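Local coordinates for ATP phosphoribosyltransferase regulatory subunit (Lactococcus lactis, PDB 1Z7M), which is required for the first step of histidine biosynthesis and may allow histidine to regulate ATP phosphoribosyltransferase activity by feedback, at residues Y120-K125 / N140-I145; V58-F63 / T102-R107; I301-R306 / C324-T329; K48-K53 / L164-Q169. All coordinates share one frame; numbering follows the deposited sequence.

Contact 1. Residues Y120-K125 / N140-I145; sequences YSYFGK and NYQIGI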
loop_
_atom_site.group_PDB
_atom_site.type_symbol
_atom_site.label_atom_id
_atom_site.label_comp_id
_atom_site.label_asym_id
_atom_site.label_seq_id
_atom_site.Cartn_x
_atom_site.Cartn_y
_atom_site.Cartn_z
ATOM N N TYR B 120 33.001 1.329 -7.463
ATOM C CA TYR B 120 31.944 0.599 -6.775
ATOM C C TYR B 120 31.547 -0.706 -7.463
ATOM O O TYR B 120 31.661 -0.848 -8.682
ATOM C CB TYR B 120 30.709 1.491 -6.689
ATOM C CG TYR B 120 30.866 2.694 -5.808
ATOM C CD1 TYR B 120 30.073 3.828 -5.993
ATOM C CD2 TYR B 120 31.764 2.688 -4.752
ATOM C CE1 TYR B 120 30.175 4.933 -5.135
ATOM C CE2 TYR B 120 31.872 3.779 -3.890
ATOM C CZ TYR B 120 31.080 4.897 -4.084
ATOM O OH TYR B 120 31.215 5.966 -3.227
ATOM N N SER B 121 31.077 -1.663 -6.677
ATOM C CA SER B 121 30.612 -2.910 -7.248
ATOM C C SER B 121 29.342 -3.319 -6.507
ATOM O O SER B 121 29.100 -2.872 -5.386
ATOM C CB SER B 121 31.682 -4.003 -7.150
ATOM O OG SER B 121 32.096 -4.224 -5.821
ATOM N N TYR B 122 28.518 -4.144 -7.143
ATOM C CA TYR B 122 27.284 -4.608 -6.531
ATOM C C TYR B 122 26.910 -6.016 -6.984
ATOM O O TYR B 122 27.079 -6.376 -8.152
ATOM C CB TYR B 122 26.151 -3.638 -6.854
ATOM C CG TYR B 122 25.925 -3.402 -8.333
ATOM C CD1 TYR B 122 25.151 -4.274 -9.098
ATOM C CD2 TYR B 122 26.466 -2.283 -8.964
ATOM C CE1 TYR B 122 24.919 -4.034 -10.453
ATOM C CE2 TYR B 122 26.241 -2.040 -10.311
ATOM C CZ TYR B 122 25.467 -2.914 -11.049
ATOM O OH TYR B 122 25.249 -2.654 -12.383
ATOM N N PHE B 123 26.411 -6.802 -6.031
ATOM C CA PHE B 123 25.984 -8.174 -6.269
ATOM C C PHE B 123 24.621 -8.334 -5.632
ATOM O O PHE B 123 24.509 -8.502 -4.420
ATOM C CB PHE B 123 26.949 -9.171 -5.623
ATOM C CG PHE B 123 28.375 -9.013 -6.060
ATOM C CD1 PHE B 123 29.121 -7.895 -5.674
ATOM C CD2 PHE B 123 28.975 -9.979 -6.860
ATOM C CE1 PHE B 123 30.434 -7.745 -6.079
ATOM C CE2 PHE B 123 30.290 -9.837 -7.266
ATOM C CZ PHE B 123 31.022 -8.716 -6.874
ATOM N N GLY B 124 23.578 -8.281 -6.444
ATOM C CA GLY B 124 22.245 -8.406 -5.893
ATOM C C GLY B 124 21.204 -8.373 -6.978
ATOM O O GLY B 124 21.534 -8.464 -8.162
ATOM N N LYS B 125 19.945 -8.229 -6.590
ATOM C CA LYS B 125 18.899 -8.213 -7.588
ATOM C C LYS B 125 17.962 -7.022 -7.567
ATOM O O LYS B 125 17.763 -6.391 -6.535
ATOM C CB LYS B 125 18.098 -9.503 -7.501
ATOM C CG LYS B 125 17.565 -9.782 -6.139
ATOM C CD LYS B 125 16.660 -11.008 -6.125
ATOM C CE LYS B 125 17.421 -12.295 -6.365
ATOM N NZ LYS B 125 16.534 -13.467 -6.109
ATOM N N ASN B 140 15.606 -10.296 -10.920
ATOM C CA ASN B 140 16.797 -10.208 -11.744
ATOM C C ASN B 140 18.049 -9.946 -10.966
ATOM O O ASN B 140 18.213 -8.868 -10.394
ATOM C CB ASN B 140 16.623 -9.080 -12.742
ATOM C CG ASN B 140 15.406 -9.255 -13.594
ATOM O OD1 ASN B 140 14.664 -8.312 -13.827
ATOM N ND2 ASN B 140 15.195 -10.466 -14.077
ATOM N N TYR B 141 18.948 -10.925 -10.990
ATOM C CA TYR B 141 20.225 -10.847 -10.297
ATOM C C TYR B 141 21.258 -10.230 -11.225
ATOM O O TYR B 141 21.477 -10.708 -12.335
ATOM C CB TYR B 141 20.694 -12.240 -9.910
ATOM C CG TYR B 141 21.655 -12.244 -8.749
ATOM C CD1 TYR B 141 21.200 -12.452 -7.454
ATOM C CD2 TYR B 141 23.027 -12.048 -8.941
ATOM C CE1 TYR B 141 22.082 -12.475 -6.378
ATOM C CE2 TYR B 141 23.919 -12.062 -7.861
ATOM C CZ TYR B 141 23.437 -12.277 -6.589
ATOM O OH TYR B 141 24.287 -12.287 -5.517
ATOM N N GLN B 142 21.900 -9.171 -10.777
ATOM C CA GLN B 142 22.892 -8.558 -11.610
ATOM C C GLN B 142 24.166 -8.405 -10.812
ATOM O O GLN B 142 24.145 -8.484 -9.577
ATOM C CB GLN B 142 22.425 -7.186 -12.050
ATOM C CG GLN B 142 20.998 -7.145 -12.466
ATOM C CD GLN B 142 20.571 -5.761 -12.900
ATOM O OE1 GLN B 142 20.862 -4.772 -12.238
ATOM N NE2 GLN B 142 19.876 -5.685 -14.025
ATOM N N ILE B 143 25.273 -8.221 -11.539
ATOM C CA ILE B 143 26.598 -7.970 -10.960
ATOM C C ILE B 143 27.191 -6.863 -11.832
ATOM O O ILE B 143 27.224 -6.980 -13.048
ATOM C CB ILE B 143 27.543 -9.196 -11.007
ATOM C CG1 ILE B 143 26.928 -10.381 -10.279
ATOM C CG2 ILE B 143 28.820 -8.857 -10.300
ATOM C CD1 ILE B 143 27.815 -11.599 -10.232
ATOM N N GLY B 144 27.644 -5.778 -11.224
ATOM C CA GLY B 144 28.186 -4.712 -12.031
ATOM C C GLY B 144 29.096 -3.800 -11.254
ATOM O O GLY B 144 29.248 -3.953 -10.046
ATOM N N ILE B 145 29.706 -2.851 -11.957
ATOM C CA ILE B 145 30.625 -1.884 -11.349
ATOM C C ILE B 145 30.372 -0.487 -11.912
ATOM O O ILE B 145 29.824 -0.337 -13.002
ATOM C CB ILE B 145 32.100 -2.251 -11.629
ATOM C CG1 ILE B 145 32.304 -2.390 -13.137
ATOM C CG2 ILE B 145 32.475 -3.528 -10.899
ATOM C CD1 ILE B 145 33.743 -2.553 -13.523
#
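N140 turns its carbonyl oxygen toward CA and CB of K125, whose chain then runs outward to a salt bridge with E139. Y141 comes next, its CG anti to the backbone N (chi1 -156°), and its ring spreads over G124, with G124 CA 4.2 Å from the centroid of the Y141 ring. K125 CE meets the edge of that ring, while the hydroxyl reaches E43 and R40 on helix 33-52. Q142 pairs with G124 by two backbone bonds, Q142 N to G124 O at 2.7 Å and its reciprocal, and its CB lies near the edge of the Y122 ring. On the opposite face of the sheet, I143 lays CG2 over the flat side of F123, 3.9 Å from the centroid of the F123 ring; a branched side chain suits this place because its methyl fills the area beneath the phenyl. G144 is gripped by Y122 N and Y122 O. Since chi1 of Y122 is 56°, the phenol folds across the partner strand and G144 CA lies under it, 3.8 Å from the centroid of the Y122 ring; a CB on G144 would fall very close to the Y122 hydroxyl, which probably accounts for a glycine here. I145 closes the series, resting CG2 against S121 CB at 3.9 Å. Strands 118-127 and 139-148 thus form the antiparallel hairpin that corresponds to motif 2 of class II aminoacyl-tRNA synthetases.

Contact 2. Residues V58-F63 / T102-R107; sequences VMPPSF and TLPLVR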
loop_
_atom_site.group_PDB
_atom_site.type_symbol
_atom_site.label_atom_id
_atom_site.label_comp_id
_atom_site.label_asym_id
_atom_site.label_seq_id
_atom_site.Cartn_x
_atom_site.Cartn_y
_atom_site.Cartn_z
ATOM N N VAL B 58 29.200 -2.230 -2.617
ATOM C CA VAL B 58 28.213 -1.482 -1.849
ATOM C C VAL B 58 26.874 -2.206 -1.939
ATOM O O VAL B 58 26.580 -2.865 -2.935
ATOM C CB VAL B 58 28.042 -0.053 -2.378
ATOM C CG1 VAL B 58 28.407 0.003 -3.834
ATOM C CG2 VAL B 58 26.597 0.396 -2.192
ATOM N N MET B 59 26.069 -2.108 -0.890
ATOM C CA MET B 59 24.774 -2.758 -0.907
ATOM C C MET B 59 23.740 -1.653 -0.802
ATOM O O MET B 59 23.533 -1.083 0.275
ATOM C CB MET B 59 24.675 -3.737 0.258
ATOM C CG MET B 59 25.579 -4.931 0.057
ATOM S SD MET B 59 25.702 -5.992 1.475
ATOM C CE MET B 59 24.073 -6.626 1.577
ATOM N N PRO B 60 23.097 -1.310 -1.932
ATOM C CA PRO B 60 22.093 -0.252 -1.933
ATOM C C PRO B 60 20.901 -0.713 -1.132
ATOM O O PRO B 60 20.668 -1.915 -0.994
ATOM C CB PRO B 60 21.750 -0.095 -3.409
ATOM C CG PRO B 60 22.892 -0.728 -4.126
ATOM C CD PRO B 60 23.207 -1.902 -3.268
ATOM N N PRO B 61 20.121 0.239 -0.601
ATOM C CA PRO B 61 18.932 -0.054 0.198
ATOM C C PRO B 61 17.901 -0.802 -0.641
ATOM O O PRO B 61 17.889 -0.689 -1.869
ATOM C CB PRO B 61 18.463 1.327 0.611
ATOM C CG PRO B 61 18.868 2.152 -0.557
ATOM C CD PRO B 61 20.244 1.683 -0.845
ATOM N N SER B 62 17.039 -1.566 0.021
ATOM C CA SER B 62 16.022 -2.342 -0.683
ATOM C C SER B 62 14.882 -1.489 -1.211
ATOM O O SER B 62 14.270 -1.829 -2.216
ATOM C CB SER B 62 15.466 -3.430 0.234
ATOM O OG SER B 62 16.452 -4.418 0.514
ATOM N N PHE B 63 14.586 -0.388 -0.530
ATOM C CA PHE B 63 13.519 0.495 -0.979
ATOM C C PHE B 63 14.017 1.902 -1.236
ATOM O O PHE B 63 14.904 2.415 -0.548
ATOM C CB PHE B 63 12.392 0.574 0.040
ATOM C CG PHE B 63 11.815 -0.751 0.407
ATOM C CD1 PHE B 63 12.333 -1.470 1.474
ATOM C CD2 PHE B 63 10.749 -1.287 -0.310
ATOM C CE1 PHE B 63 11.800 -2.696 1.821
ATOM C CE2 PHE B 63 10.212 -2.511 0.030
ATOM C CZ PHE B 63 10.736 -3.218 1.095
ATOM N N THR B 102 22.448 1.370 -10.556
ATOM C CA THR B 102 23.293 2.522 -10.875
ATOM C C THR B 102 22.922 3.780 -10.091
ATOM O O THR B 102 23.777 4.400 -9.456
ATOM C CB THR B 102 23.274 2.829 -12.384
ATOM O OG1 THR B 102 23.706 1.674 -13.099
ATOM C CG2 THR B 102 24.226 3.936 -12.710
ATOM N N LEU B 103 21.645 4.140 -10.129
ATOM C CA LEU B 103 21.159 5.323 -9.438
ATOM C C LEU B 103 21.604 5.461 -7.995
ATOM O O LEU B 103 22.123 6.503 -7.597
ATOM C CB LEU B 103 19.636 5.375 -9.500
ATOM C CG LEU B 103 19.111 6.166 -10.688
ATOM C CD1 LEU B 103 17.585 6.158 -10.721
ATOM C CD2 LEU B 103 19.642 7.579 -10.562
ATOM N N PRO B 104 21.390 4.425 -7.177
ATOM C CA PRO B 104 21.805 4.520 -5.774
ATOM C C PRO B 104 23.321 4.612 -5.578
ATOM O O PRO B 104 23.786 5.186 -4.599
ATOM C CB PRO B 104 21.185 3.270 -5.145
ATOM C CG PRO B 104 21.168 2.305 -6.271
ATOM C CD PRO B 104 20.719 3.143 -7.443
ATOM N N LEU B 105 24.089 4.059 -6.507
ATOM C CA LEU B 105 25.531 4.129 -6.400
ATOM C C LEU B 105 25.988 5.522 -6.829
ATOM O O LEU B 105 26.998 6.044 -6.344
ATOM C CB LEU B 105 26.198 3.071 -7.280
ATOM C CG LEU B 105 25.866 1.597 -7.054
ATOM C CD1 LEU B 105 26.974 0.737 -7.610
ATOM C CD2 LEU B 105 25.716 1.313 -5.588
ATOM N N VAL B 106 25.252 6.128 -7.752
ATOM C CA VAL B 106 25.610 7.453 -8.210
ATOM C C VAL B 106 25.302 8.446 -7.107
ATOM O O VAL B 106 26.004 9.439 -6.951
ATOM C CB VAL B 106 24.848 7.835 -9.476
ATOM C CG1 VAL B 106 25.023 9.303 -9.758
ATOM C CG2 VAL B 106 25.367 7.037 -10.636
ATOM N N ARG B 107 24.254 8.180 -6.335
ATOM C CA ARG B 107 23.891 9.061 -5.229
ATOM C C ARG B 107 24.972 8.976 -4.148
ATOM O O ARG B 107 25.404 9.991 -3.600
ATOM C CB ARG B 107 22.541 8.649 -4.641
ATOM C CG ARG B 107 22.090 9.484 -3.449
ATOM C CD ARG B 107 20.759 8.984 -2.914
ATOM N NE ARG B 107 20.831 7.578 -2.528
ATOM C CZ ARG B 107 19.790 6.754 -2.502
ATOM N NH1 ARG B 107 18.589 7.200 -2.844
ATOM N NH2 ARG B 107 19.947 5.486 -2.142
#
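V58, P60 and P61 pack against P104, L105 and R107 in a buried, almost wholly apolar contact that sets the loop between strands 56-57 and 63-65 on the first turns of helix 102-111. L105 does most of the work: its CD2 enters between the two methyls of V58, 3.5 Å from V58 CG1, and also meets P60 CG at 3.8 Å. Its CG stands anti to the carbonyl carbon (chi1 -58°), which swings the isobutyl group toward the loop. The rings of P60 and P104 touch at their rims, with P60 CB 3.8 Å from P104 CG. Proline suits the first turn of a helix, where a missing N-H costs no helical bond, and in the loop it stiffens an extended backbone. The loop follows the helix and strand that correspond to motif 1 of the class II synthetase fold, an element of the dimer interface; consistent with that, V58 and P61 also pack on L33 and A29 of the second subunit. R107 holds the far end: P61 CG meets the edge of its guanidinium near the plane, 3.8 Å from R107 NH2. The charge of R107 is paired through NH1 with E64, so the pyrrolidine ring borders a group already held by a salt bridge.

Contact 3. Residues I301-R306 / C324-T329; sequences ILSGGR and CCHMDT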
loop_
_atom_site.group_PDB
_atom_site.type_symbol
_atom_site.label_atom_id
_atom_site.label_comp_id
_atom_site.label_asym_id
_atom_site.label_seq_id
_atom_site.Cartn_x
_atom_site.Cartn_y
_atom_site.Cartn_z
ATOM N N ILE B 301 24.344 -10.540 -22.218
ATOM C CA ILE B 301 24.838 -11.040 -20.946
ATOM C C ILE B 301 25.452 -9.882 -20.165
ATOM O O ILE B 301 25.525 -9.901 -18.940
ATOM C CB ILE B 301 25.894 -12.164 -21.138
ATOM C CG1 ILE B 301 27.008 -11.698 -22.073
ATOM C CG2 ILE B 301 25.216 -13.415 -21.665
ATOM C CD1 ILE B 301 28.039 -12.755 -22.379
ATOM N N LEU B 302 25.884 -8.863 -20.890
ATOM C CA LEU B 302 26.493 -7.712 -20.263
ATOM C C LEU B 302 26.258 -6.474 -21.113
ATOM O O LEU B 302 26.237 -6.534 -22.342
ATOM C CB LEU B 302 27.994 -7.958 -20.068
ATOM C CG LEU B 302 28.859 -6.829 -19.500
ATOM C CD1 LEU B 302 30.155 -7.402 -18.995
ATOM C CD2 LEU B 302 29.122 -5.795 -20.558
ATOM N N SER B 303 26.078 -5.349 -20.433
ATOM C CA SER B 303 25.833 -4.077 -21.088
ATOM C C SER B 303 26.291 -2.945 -20.187
ATOM O O SER B 303 26.403 -3.094 -18.973
ATOM C CB SER B 303 24.346 -3.918 -21.391
ATOM O OG SER B 303 23.574 -3.997 -20.205
ATOM N N GLY B 304 26.551 -1.805 -20.791
ATOM C CA GLY B 304 26.999 -0.686 -20.009
ATOM C C GLY B 304 27.454 0.434 -20.904
ATOM O O GLY B 304 27.291 0.389 -22.123
ATOM N N GLY B 305 28.035 1.446 -20.275
ATOM C CA GLY B 305 28.511 2.593 -21.009
ATOM C C GLY B 305 28.782 3.772 -20.107
ATOM O O GLY B 305 28.754 3.683 -18.882
ATOM N N ARG B 306 29.037 4.898 -20.743
ATOM C CA ARG B 306 29.351 6.121 -20.043
ATOM C C ARG B 306 28.109 7.002 -20.032
ATOM O O ARG B 306 27.450 7.187 -21.065
ATOM C CB ARG B 306 30.511 6.809 -20.773
ATOM C CG ARG B 306 30.961 8.116 -20.177
ATOM C CD ARG B 306 32.045 8.727 -21.009
ATOM N NE ARG B 306 32.425 10.014 -20.452
ATOM C CZ ARG B 306 33.462 10.730 -20.872
ATOM N NH1 ARG B 306 34.218 10.271 -21.865
ATOM N NH2 ARG B 306 33.755 11.890 -20.285
ATOM N N CYS B 324 26.927 -3.717 -16.338
ATOM C CA CYS B 324 26.136 -4.612 -15.524
ATOM C C CYS B 324 25.995 -5.988 -16.135
ATOM O O CYS B 324 25.812 -6.117 -17.345
ATOM C CB CYS B 324 24.764 -3.994 -15.315
ATOM S SG CYS B 324 23.509 -5.152 -14.842
ATOM N N CYS B 325 26.078 -7.011 -15.286
ATOM C CA CYS B 325 25.978 -8.406 -15.722
ATOM C C CYS B 325 24.607 -8.983 -15.440
ATOM O O CYS B 325 24.115 -8.934 -14.318
ATOM C CB CYS B 325 27.044 -9.274 -15.033
ATOM S SG CYS B 325 28.726 -8.761 -15.384
ATOM N N HIS B 326 24.006 -9.549 -16.477
ATOM C CA HIS B 326 22.698 -10.138 -16.370
ATOM C C HIS B 326 22.843 -11.623 -16.118
ATOM O O HIS B 326 22.730 -12.436 -17.028
ATOM C CB HIS B 326 21.930 -9.836 -17.646
ATOM C CG HIS B 326 21.876 -8.373 -17.963
ATOM N ND1 HIS B 326 22.287 -7.859 -19.173
ATOM C CD2 HIS B 326 21.537 -7.308 -17.198
ATOM C CE1 HIS B 326 22.213 -6.540 -19.137
ATOM N NE2 HIS B 326 21.761 -6.180 -17.950
ATOM N N MET B 327 23.084 -11.954 -14.851
ATOM C CA MET B 327 23.300 -13.321 -14.380
ATOM C C MET B 327 22.203 -14.315 -14.729
ATOM O O MET B 327 22.465 -15.494 -14.892
ATOM C CB MET B 327 23.509 -13.300 -12.868
ATOM C CG MET B 327 24.528 -12.288 -12.376
ATOM S SD MET B 327 26.222 -12.472 -13.040
ATOM C CE MET B 327 26.476 -14.273 -12.998
ATOM N N ASP B 328 20.965 -13.855 -14.820
ATOM C CA ASP B 328 19.889 -14.771 -15.156
ATOM C C ASP B 328 20.104 -15.236 -16.575
ATOM O O ASP B 328 19.972 -16.420 -16.888
ATOM C CB ASP B 328 18.530 -14.085 -15.026
ATOM C CG ASP B 328 18.235 -13.644 -13.598
ATOM O OD1 ASP B 328 18.061 -14.518 -12.701
ATOM O OD2 ASP B 328 18.189 -12.408 -13.377
ATOM N N THR B 329 20.440 -14.286 -17.435
ATOM C CA THR B 329 20.691 -14.596 -18.826
ATOM C C THR B 329 21.954 -15.448 -18.943
ATOM O O THR B 329 22.010 -16.372 -19.749
ATOM C CB THR B 329 20.831 -13.307 -19.648
ATOM O OG1 THR B 329 19.629 -12.529 -19.512
ATOM C CG2 THR B 329 21.046 -13.636 -21.129
#
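S303 and C324 hold each other by two backbone hydrogen bonds, C324 N to S303 O at 2.8 Å and S303 N to C324 O at 3.2 Å. Two residues on, H326 N reaches I301 O at 2.9 Å; the bond is nearly straight at the hydrogen (169°), though the donor lies 35° out of the carbonyl plane. The imidazole of H326 adds a second link to the same chain turn, because its ND1 bonds to the carbonyl oxygen of P300. The ring edge at CE1 then faces S303 OG, placed there by the serine's chi1 of 58°. A leucine in place of H326 would probably leave P300 O without its nitrogen partner and S303 OG beside an apolar branch. L302 and C325 form the neighbouring non-hydrogen-bonded pair, with side chains on the face opposite S303 and C324; L302 CD1 lies 4.1 Å from C325 SG, a modest apolar touch, and the small cysteine fits under helix 152-169, where V166 also packs on it. Farther out, I301 CG2 comes within 4.2 Å of T329 CG2, a loose touch that links I301 to the first turn of helix 327-338, for which H326 is the N-cap residue. An antiparallel strand running straight into a helix is the form of motif 3 in class II aminoacyl-tRNA synthetases; T329 probably stands where those enzymes carry their ATP-binding arginine.

Contact 4. Residues K48-K53 / L164-Q169; sequences KLFSLK and LQVIEQ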
loop_
_atom_site.group_PDB
_atom_site.type_symbol
_atom_site.label_atom_id
_atom_site.label_comp_id
_atom_site.label_asym_id
_atom_site.label_seq_id
_atom_site.Cartn_x
_atom_site.Cartn_y
_atom_site.Cartn_z
ATOM N N LYS B 48 37.100 -11.642 -6.694
ATOM C CA LYS B 48 38.560 -11.553 -6.659
ATOM C C LYS B 48 38.896 -10.426 -7.632
ATOM O O LYS B 48 39.452 -9.392 -7.255
ATOM C CB LYS B 48 39.229 -12.863 -7.135
ATOM C CG LYS B 48 38.781 -14.145 -6.408
ATOM C CD LYS B 48 39.751 -14.653 -5.316
ATOM C CE LYS B 48 39.207 -15.937 -4.622
ATOM N NZ LYS B 48 40.027 -16.393 -3.445
ATOM N N LEU B 49 38.500 -10.629 -8.883
ATOM C CA LEU B 49 38.744 -9.686 -9.961
ATOM C C LEU B 49 38.479 -8.224 -9.637
ATOM O O LEU B 49 39.323 -7.374 -9.868
ATOM C CB LEU B 49 37.924 -10.103 -11.171
ATOM C CG LEU B 49 37.979 -9.175 -12.371
ATOM C CD1 LEU B 49 39.415 -9.011 -12.841
ATOM C CD2 LEU B 49 37.103 -9.750 -13.471
ATOM N N PHE B 50 37.303 -7.926 -9.113
ATOM C CA PHE B 50 36.951 -6.553 -8.780
ATOM C C PHE B 50 37.761 -5.996 -7.632
ATOM O O PHE B 50 38.138 -4.829 -7.641
ATOM C CB PHE B 50 35.474 -6.454 -8.400
ATOM C CG PHE B 50 34.524 -6.755 -9.526
ATOM C CD1 PHE B 50 33.178 -7.002 -9.257
ATOM C CD2 PHE B 50 34.966 -6.800 -10.847
ATOM C CE1 PHE B 50 32.295 -7.293 -10.281
ATOM C CE2 PHE B 50 34.085 -7.090 -11.876
ATOM C CZ PHE B 50 32.749 -7.338 -11.594
ATOM N N SER B 51 37.989 -6.833 -6.625
ATOM C CA SER B 51 38.739 -6.440 -5.431
ATOM C C SER B 51 40.206 -6.210 -5.749
ATOM O O SER B 51 40.863 -5.390 -5.115
ATOM C CB SER B 51 38.613 -7.520 -4.354
ATOM O OG SER B 51 39.055 -8.770 -4.854
ATOM N N LEU B 52 40.698 -6.952 -6.735
ATOM C CA LEU B 52 42.076 -6.866 -7.209
ATOM C C LEU B 52 42.315 -5.560 -7.977
ATOM O O LEU B 52 43.435 -5.066 -8.068
ATOM C CB LEU B 52 42.351 -8.045 -8.134
ATOM C CG LEU B 52 43.769 -8.221 -8.643
ATOM C CD1 LEU B 52 44.677 -8.524 -7.462
ATOM C CD2 LEU B 52 43.803 -9.354 -9.650
ATOM N N LYS B 53 41.247 -5.025 -8.546
ATOM C CA LYS B 53 41.297 -3.793 -9.309
ATOM C C LYS B 53 40.847 -2.656 -8.409
ATOM O O LYS B 53 40.557 -1.556 -8.868
ATOM C CB LYS B 53 40.376 -3.908 -10.510
ATOM C CG LYS B 53 40.702 -5.071 -11.410
ATOM C CD LYS B 53 42.039 -4.849 -12.080
ATOM C CE LYS B 53 42.323 -5.909 -13.134
ATOM N NZ LYS B 53 43.598 -5.618 -13.864
ATOM N N LEU B 164 35.798 -7.113 -20.422
ATOM C CA LEU B 164 36.308 -8.227 -21.199
ATOM C C LEU B 164 36.809 -9.346 -20.284
ATOM O O LEU B 164 36.623 -10.544 -20.571
ATOM C CB LEU B 164 37.435 -7.753 -22.109
ATOM C CG LEU B 164 36.993 -6.919 -23.306
ATOM C CD1 LEU B 164 38.201 -6.618 -24.163
ATOM C CD2 LEU B 164 35.970 -7.677 -24.116
ATOM N N GLN B 165 37.445 -8.958 -19.182
ATOM C CA GLN B 165 37.956 -9.937 -18.236
ATOM C C GLN B 165 36.777 -10.662 -17.623
ATOM O O GLN B 165 36.777 -11.876 -17.534
ATOM C CB GLN B 165 38.791 -9.249 -17.157
ATOM C CG GLN B 165 39.965 -8.461 -17.718
ATOM C CD GLN B 165 40.827 -7.852 -16.632
ATOM O OE1 GLN B 165 41.388 -8.565 -15.804
ATOM N NE2 GLN B 165 40.930 -6.527 -16.623
ATOM N N VAL B 166 35.760 -9.906 -17.231
ATOM C CA VAL B 166 34.566 -10.485 -16.626
ATOM C C VAL B 166 33.931 -11.527 -17.531
ATOM O O VAL B 166 33.424 -12.547 -17.062
ATOM C CB VAL B 166 33.509 -9.409 -16.304
ATOM C CG1 VAL B 166 32.258 -10.051 -15.784
ATOM C CG2 VAL B 166 34.043 -8.461 -15.261
ATOM N N ILE B 167 33.944 -11.278 -18.831
ATOM C CA ILE B 167 33.359 -12.232 -19.746
ATOM C C ILE B 167 34.205 -13.483 -19.780
ATOM O O ILE B 167 33.708 -14.576 -20.070
ATOM C CB ILE B 167 33.265 -11.643 -21.120
ATOM C CG1 ILE B 167 32.365 -10.423 -21.036
ATOM C CG2 ILE B 167 32.732 -12.659 -22.095
ATOM C CD1 ILE B 167 32.327 -9.596 -22.277
ATOM N N GLU B 168 35.487 -13.332 -19.464
ATOM C CA GLU B 168 36.382 -14.478 -19.477
ATOM C C GLU B 168 36.208 -15.378 -18.270
ATOM O O GLU B 168 36.739 -16.473 -18.258
ATOM C CB GLU B 168 37.843 -14.028 -19.611
ATOM C CG GLU B 168 38.564 -14.689 -20.801
ATOM C CD GLU B 168 37.680 -14.809 -22.069
ATOM O OE1 GLU B 168 37.299 -13.763 -22.633
ATOM O OE2 GLU B 168 37.359 -15.944 -22.504
ATOM N N GLN B 169 35.456 -14.927 -17.268
ATOM C CA GLN B 169 35.209 -15.722 -16.065
ATOM C C GLN B 169 33.893 -16.483 -16.151
ATOM O O GLN B 169 33.680 -17.457 -15.441
ATOM C CB GLN B 169 35.191 -14.831 -14.828
ATOM C CG GLN B 169 36.514 -14.172 -14.523
ATOM C CD GLN B 169 37.635 -15.178 -14.356
ATOM O OE1 GLN B 169 37.541 -16.125 -13.567
ATOM N NE2 GLN B 169 38.711 -14.970 -15.095
#
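L49 reaches across to helix 152-169 with both of its methyls. CG is anti to the backbone N (chi1 176°), which sends the branch straight toward the other helix: CD2 meets V166 CG2 at 3.8 Å, and CD1 lies 3.6 Å from Q165 OE1, an apolar atom beside a polar one without any bond. F50 follows on the more buried side. Its ring turns an edge to the same methyl, with F50 CE2 3.7 Å from V166 CG2, so that a single branch of V166 fits between leucine and phenylalanine. A compact, beta-branched residue suits this place, where both neighbours come in at about a right angle to it. L162, a turn earlier on helix 152-169, continues the apolar strip by touching both L49 and F50. The two helices run antiparallel, their short segments inclined at 156° with axes 11.2 Å apart, and they lie side by side on one face of the large mixed sheet of the class II synthetase fold: F50 sits on I143 and I145, V166 on F323 and C325. K53, just past the end of helix 33-52, approaches from the opposite direction to Q165. The chain bends at chi2 (-67°) and then extends, bringing K53 CE to 3.8 Å from Q165 NE2; the amide and the ammonium group do not bond. An alanine at K53 would probably open a gap beside the Q165 amide and leave it freer to turn. Q165 itself stretches outward beyond CG, its methylene stem passing L49 CD2 while its amide lies at the more open border of the interface.

Contacts 1 and 3 share one mixed sheet, in which strands 139-148 and 320-326 are neighbours, and their centres lie about 9 Å apart. Contact 4 joins helices 33-52 and 152-169, which lie against this sheet; its centre is about 13 Å from that of contact 1, which F50 touches, and about 14 Å from that of contact 3, where V166 meets C325. The centre of contact 2 is about 10 Å from that of contact 1, to which S121 and V58 join it, but contact 2 does not touch contacts 3 or 4. Along the chain, contacts 2 and 1 follow each other between the two segments of contact 4, and contact 3 comes last. Together they assemble the synthetase-like core, with contacts 1 and 2 also meeting the second subunit.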